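Local structure of N5-carboxyaminoimidazole ribonucleotide synthetase (Bacillus anthracis, 3R5H) at residues A243-L248 against V260-T265; I17-G22 against V78-F83. The protein probably catalyses the ATP-dependent carboxylation of 5-aminoimidazole ribonucleotide to N5-carboxyaminoimidazole ribonucleotide, a step of bacterial purine biosynthesis. One frame throughout, in Å; residues are numbered along the deposited sequence.

In the fold
From the N terminus, the chain first forms strand 16-20, runs through helix 24-35, strands 39-44 and 57-60 and helix 66-74, and returns as strand 78-81 beside its start; interaction 2 closes this loop in the Rossmann-like preATP-grasp domain. Well after that loop has closed, the ATP-grasp domain makes interaction 1, where helix 235-251 packs on strand 256-264 after a short connection. The two loops thus follow in series, neither nesting nor crossing. The centres of interaction 1 and interaction 2 lie about 26 Å apart, on opposite sides of the chain's centre, and the contacts do not touch. Interaction 2 ends at the aminoimidazole ribonucleotide, while the strand of interaction 1 carries a residue against ADP.

Interaction 1 of 2, residues A243-L248 against V260-T265; sequences AYAKVL and VEMFAT. With ADP (adenosine-5'-diphosphate), chain C.
With chi1 at -172°, Val260 puts CG1 opposite its own backbone N and CG2 beside it, and both methyls meet helix 243-248. Met262, two residues on, keeps its chain extended through CG and SD (chi3 -163°), which carries CE to the helix backbone. Leu248 CD1 rests on both branches of the valine, 3.8 Å from Val260 CG1 and 4.0 Å from Val260 CG2, the two side chains meeting at a slant. Val260 CG2 also meets Ala245 CB at 4.2 Å. The methionine methyl settles between two successive helical residues: Met262 CE lies 4.3 Å from Tyr244 CB and equally far from Ala245 CB. The 6.5 Å between Ala245 CA and Val260 CA is consistent with the small alanine side chain; the segment axes run at 139° to each other. Ile270 of the next strand also packs on Met262 and Tyr244.

The alternation of the strand turns Phe263 to the other side of the sheet, where Phe263 CZ lies 3.8 Å from ADP C4 and Phe263 CE2 3.9 Å from ADP C2'; the Phe193 ring stacks on that of Phe263. All helix-strand side-chain contacts join apolar carbons, close at Leu248-Val260 and looser at Met262 and Ala245. Helix 235-251 thus packs without hydrogen bonds here on the ATP-grasp domain's antiparallel sheet, whose opposite surface forms part of the nucleotide pocket.

Interaction 2 of 2, residues I17-G22 against V78-F83; sequences IGIIGG and VVTYEF. With AIR (5-aminoimidazole ribonucleotide), chain D.
Gly18 opens the parallel backbone ladder with two bonds: Gly18 N donates to Val78 O (2.8 Å) and Gly18 O accepts from Thr80 N (2.9 Å). Ile20 N then reaches Thr80 O. Where the strands end, Ile20 O takes two donors, Glu82 N at 2.9 Å and Phe83 N at 3.2 Å, both tilted from the carbonyl plane.

Apolar contacts occupy both faces. Ile17 CG1 lies alongside Val78 CG1 (3.8 Å) and Ile19 CG1 beside Thr80 CG2; on the other face the Ile20 side chain slants across that of Val79, CD1 meeting CG1.

The side-chain polar contact is to the bound 5-aminoimidazole ribonucleotide, the likely substrate. Glu82, bent at chi2 (135°), lies against Gly21; its OE1 accepts from ribose O2' and its OE2 from O3', the second bond so short that its length is doubtful. Gly26 N, in helix 24-35, bonds to OE1 and Gly23 N, in the turn before it, to OE2, which probably fixes the carboxylate's turn.

In this Rossmann-like parallel sheet, first strand 16-20 pairs with edge strand 78-81 and, on its other side, with 39-44, then leads through a glycine-containing turn into helix 24-35, which covers Ile17 and Ile19; helix 294-303 reaches Ile17 and Thr80, whose OG1 bonds to Gln102 and His298.

Interaction 1 of 2, residues A243-L248 against V260-T265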
# COMPACT_ATOMS: atom_id res chain seq x y z
N ALA A 243 25.19 6.83 -8.38
CA ALA A 243 26.41 6.04 -8.46
C ALA A 243 27.07 5.93 -7.09
O ALA A 243 27.52 4.86 -6.71
CB ALA A 243 27.37 6.65 -9.48
N TYR A 244 27.11 7.02 -6.33
CA TYR A 244 27.69 7.01 -4.98
C TYR A 244 26.97 5.99 -4.09
O TYR A 244 27.61 5.19 -3.40
CB TYR A 244 27.63 8.41 -4.36
CG TYR A 244 28.67 9.41 -4.87
CD1 TYR A 244 28.92 10.59 -4.15
CD2 TYR A 244 29.41 9.19 -6.04
CE1 TYR A 244 29.85 11.52 -4.58
CE2 TYR A 244 30.36 10.13 -6.48
CZ TYR A 244 30.57 11.30 -5.75
OH TYR A 244 31.50 12.25 -6.15
N ALA A 245 25.64 6.02 -4.12
CA ALA A 245 24.81 5.13 -3.32
C ALA A 245 25.09 3.65 -3.64
O ALA A 245 25.20 2.82 -2.73
CB ALA A 245 23.32 5.47 -3.53
N LYS A 246 25.21 3.35 -4.94
CA LYS A 246 25.57 2.02 -5.42
C LYS A 246 26.93 1.56 -4.95
O LYS A 246 27.10 0.40 -4.61
CB LYS A 246 25.57 1.97 -6.95
CG LYS A 246 24.21 1.85 -7.58
CD LYS A 246 24.38 1.86 -9.11
CE LYS A 246 23.11 1.47 -9.82
NZ LYS A 246 23.20 1.81 -11.27
N VAL A 247 27.92 2.46 -4.96
CA VAL A 247 29.25 2.11 -4.49
C VAL A 247 29.19 1.78 -2.99
O VAL A 247 29.79 0.81 -2.55
CB VAL A 247 30.31 3.22 -4.77
CG1 VAL A 247 31.60 3.00 -3.96
CG2 VAL A 247 30.62 3.32 -6.28
N LEU A 248 28.44 2.57 -2.24
CA LEU A 248 28.32 2.34 -0.82
C LEU A 248 27.69 1.00 -0.54
O LEU A 248 28.21 0.27 0.31
CB LEU A 248 27.50 3.45 -0.17
CG LEU A 248 28.30 4.65 0.28
CD1 LEU A 248 27.37 5.77 0.73
CD2 LEU A 248 29.28 4.27 1.38
N VAL A 260 21.07 7.13 2.05
CA VAL A 260 22.30 7.92 1.94
C VAL A 260 21.96 9.39 1.81
O VAL A 260 21.37 9.84 0.81
CB VAL A 260 23.15 7.52 0.71
CG1 VAL A 260 24.53 8.26 0.75
CG2 VAL A 260 23.33 6.01 0.62
N GLU A 261 22.34 10.15 2.83
CA GLU A 261 22.06 11.58 2.84
C GLU A 261 23.28 12.36 2.40
O GLU A 261 24.39 12.08 2.85
CB GLU A 261 21.60 12.02 4.22
CG GLU A 261 20.19 11.59 4.54
CD GLU A 261 19.68 12.27 5.79
OE1 GLU A 261 19.98 11.76 6.89
OE2 GLU A 261 19.00 13.32 5.66
N MET A 262 23.04 13.34 1.54
CA MET A 262 24.10 14.03 0.79
C MET A 262 23.91 15.55 0.74
O MET A 262 22.79 16.04 0.87
CB MET A 262 24.16 13.46 -0.63
CG MET A 262 24.37 11.92 -0.71
SD MET A 262 24.29 11.35 -2.42
CE MET A 262 24.05 9.58 -2.31
N PHE A 263 25.02 16.28 0.58
CA PHE A 263 24.98 17.72 0.27
C PHE A 263 25.36 17.89 -1.20
O PHE A 263 26.34 17.32 -1.66
CB PHE A 263 25.96 18.52 1.13
CG PHE A 263 25.77 18.38 2.63
CD1 PHE A 263 26.87 18.26 3.46
CD2 PHE A 263 24.50 18.36 3.20
CE1 PHE A 263 26.71 18.14 4.87
CE2 PHE A 263 24.33 18.24 4.59
CZ PHE A 263 25.45 18.13 5.43
N ALA A 264 24.58 18.68 -1.93
CA ALA A 264 24.85 18.93 -3.34
C ALA A 264 25.12 20.41 -3.54
O ALA A 264 24.28 21.26 -3.19
CB ALA A 264 23.67 18.48 -4.21
N THR A 265 26.29 20.73 -4.07
CA THR A 265 26.68 22.11 -4.30
C THR A 265 26.17 22.58 -5.66
O THR A 265 25.89 21.76 -6.54
CB THR A 265 28.20 22.30 -4.31
OG1 THR A 265 28.73 21.76 -5.53
CG2 THR A 265 28.84 21.64 -3.08
PB ADP C . 21.38 15.23 12.31
O1B ADP C . 21.33 15.35 13.81
O2B ADP C . 21.51 13.80 11.89
O3B ADP C . 20.30 15.99 11.59
PA ADP C . 23.27 16.44 10.49
O1A ADP C . 22.26 16.02 9.45
O2A ADP C . 24.70 15.98 10.37
O3A ADP C . 22.76 15.99 11.95
O5' ADP C . 23.31 18.05 10.53
C5' ADP C . 22.09 18.78 10.66
C4' ADP C . 22.05 19.89 9.62
O4' ADP C . 23.15 20.78 9.81
C3' ADP C . 22.17 19.35 8.20
O3' ADP C . 20.89 19.10 7.62
C2' ADP C . 22.88 20.47 7.47
O2' ADP C . 21.91 21.43 7.04
C1' ADP C . 23.72 21.13 8.54
N9 ADP C . 25.12 20.64 8.45
C8 ADP C . 25.64 19.61 9.15
N7 ADP C . 26.95 19.41 8.84
C5 ADP C . 27.28 20.34 7.93
C6 ADP C . 28.49 20.71 7.18
N6 ADP C . 29.67 20.04 7.33
N1 ADP C . 28.38 21.76 6.31
C2 ADP C . 27.25 22.45 6.12
N3 ADP C . 26.12 22.16 6.77
C4 ADP C . 26.07 21.14 7.67

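Interaction 2 of 2, residues I17-G22 against V78-F83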
# COMPACT_ATOMS: atom_id res chain seq x y z
N ILE A 17 7.73 -12.45 10.16
CA ILE A 17 8.81 -11.47 10.22
C ILE A 17 8.82 -10.80 11.60
O ILE A 17 7.81 -10.23 12.03
CB ILE A 17 8.69 -10.41 9.10
CG1 ILE A 17 8.77 -11.08 7.72
CG2 ILE A 17 9.78 -9.34 9.24
CD1 ILE A 17 8.33 -10.20 6.60
N GLY A 18 9.94 -10.88 12.29
CA GLY A 18 10.11 -10.24 13.60
C GLY A 18 10.76 -8.88 13.44
O GLY A 18 11.77 -8.75 12.76
N ILE A 19 10.15 -7.85 14.03
CA ILE A 19 10.67 -6.49 13.94
C ILE A 19 11.07 -5.97 15.33
O ILE A 19 10.28 -6.03 16.28
CB ILE A 19 9.65 -5.52 13.31
CG1 ILE A 19 9.25 -6.02 11.90
CG2 ILE A 19 10.23 -4.07 13.26
CD1 ILE A 19 8.03 -5.30 11.30
N ILE A 20 12.31 -5.48 15.43
CA ILE A 20 12.78 -4.83 16.66
C ILE A 20 12.53 -3.34 16.57
O ILE A 20 13.20 -2.64 15.81
CB ILE A 20 14.29 -5.13 16.94
CG1 ILE A 20 14.50 -6.63 17.11
CG2 ILE A 20 14.79 -4.36 18.17
CD1 ILE A 20 15.91 -7.07 16.91
N GLY A 21 11.56 -2.87 17.35
CA GLY A 21 11.11 -1.49 17.30
C GLY A 21 9.74 -1.40 16.66
O GLY A 21 9.52 -1.89 15.52
N GLY A 22 8.81 -0.75 17.35
CA GLY A 22 7.43 -0.69 16.87
C GLY A 22 6.93 0.71 16.51
O GLY A 22 5.74 0.98 16.59
N VAL A 78 12.55 -14.67 10.31
CA VAL A 78 13.57 -13.70 9.96
C VAL A 78 13.36 -12.50 10.87
O VAL A 78 12.23 -12.16 11.21
CB VAL A 78 13.53 -13.31 8.44
CG1 VAL A 78 12.21 -12.65 8.06
CG2 VAL A 78 14.69 -12.40 8.08
N VAL A 79 14.46 -11.87 11.25
CA VAL A 79 14.41 -10.70 12.12
C VAL A 79 15.03 -9.50 11.43
O VAL A 79 16.04 -9.63 10.74
CB VAL A 79 15.12 -10.93 13.47
CG1 VAL A 79 15.11 -9.63 14.28
CG2 VAL A 79 14.44 -12.07 14.25
N THR A 80 14.39 -8.35 11.61
CA THR A 80 14.91 -7.08 11.17
C THR A 80 14.66 -6.06 12.28
O THR A 80 14.02 -6.36 13.28
CB THR A 80 14.27 -6.62 9.83
OG1 THR A 80 14.86 -5.39 9.39
CG2 THR A 80 12.76 -6.44 9.98
N TYR A 81 15.16 -4.86 12.09
CA TYR A 81 15.07 -3.83 13.10
C TYR A 81 14.65 -2.53 12.42
O TYR A 81 14.96 -2.31 11.24
CB TYR A 81 16.44 -3.67 13.80
CG TYR A 81 17.54 -3.29 12.84
CD1 TYR A 81 18.36 -4.25 12.26
CD2 TYR A 81 17.73 -1.95 12.49
CE1 TYR A 81 19.36 -3.89 11.36
CE2 TYR A 81 18.72 -1.59 11.59
CZ TYR A 81 19.52 -2.55 11.03
OH TYR A 81 20.48 -2.16 10.15
N GLU A 82 13.94 -1.69 13.16
CA GLU A 82 13.87 -0.26 12.85
C GLU A 82 14.67 0.56 13.89
O GLU A 82 15.16 1.66 13.62
CB GLU A 82 12.41 0.21 12.79
CG GLU A 82 11.61 -0.06 14.05
CD GLU A 82 10.76 1.13 14.49
OE1 GLU A 82 10.01 1.67 13.66
OE2 GLU A 82 10.82 1.48 15.68
N PHE A 83 14.80 0.02 15.09
CA PHE A 83 15.60 0.67 16.12
C PHE A 83 17.06 0.32 15.86
O PHE A 83 17.42 -0.85 15.73
CB PHE A 83 15.16 0.20 17.51
CG PHE A 83 15.96 0.77 18.63
CD1 PHE A 83 16.83 -0.04 19.37
CD2 PHE A 83 15.86 2.12 18.96
CE1 PHE A 83 17.59 0.49 20.43
CE2 PHE A 83 16.63 2.67 20.03
CZ PHE A 83 17.48 1.85 20.76
N1 AIR D . 12.88 6.14 13.85
C2 AIR D . 13.85 5.25 14.14
N3 AIR D . 15.08 5.81 13.95
C4 AIR D . 14.91 7.08 13.52
C5 AIR D . 13.54 7.23 13.49
N6 AIR D . 12.92 8.37 13.10
C1' AIR D . 11.40 5.96 13.93
C2' AIR D . 11.08 4.56 14.40
C3' AIR D . 10.91 4.75 15.90
C4' AIR D . 10.17 6.07 15.95
O4' AIR D . 10.80 6.83 14.91
O2' AIR D . 9.86 4.19 13.75
O3' AIR D . 10.22 3.69 16.57
C5' AIR D . 10.25 6.76 17.30
O5' AIR D . 9.11 7.61 17.39
P AIR D . 8.51 8.10 18.81
O6 AIR D . 9.70 8.74 19.49
O7 AIR D . 8.03 6.83 19.48
O8 AIR D . 7.40 9.04 18.40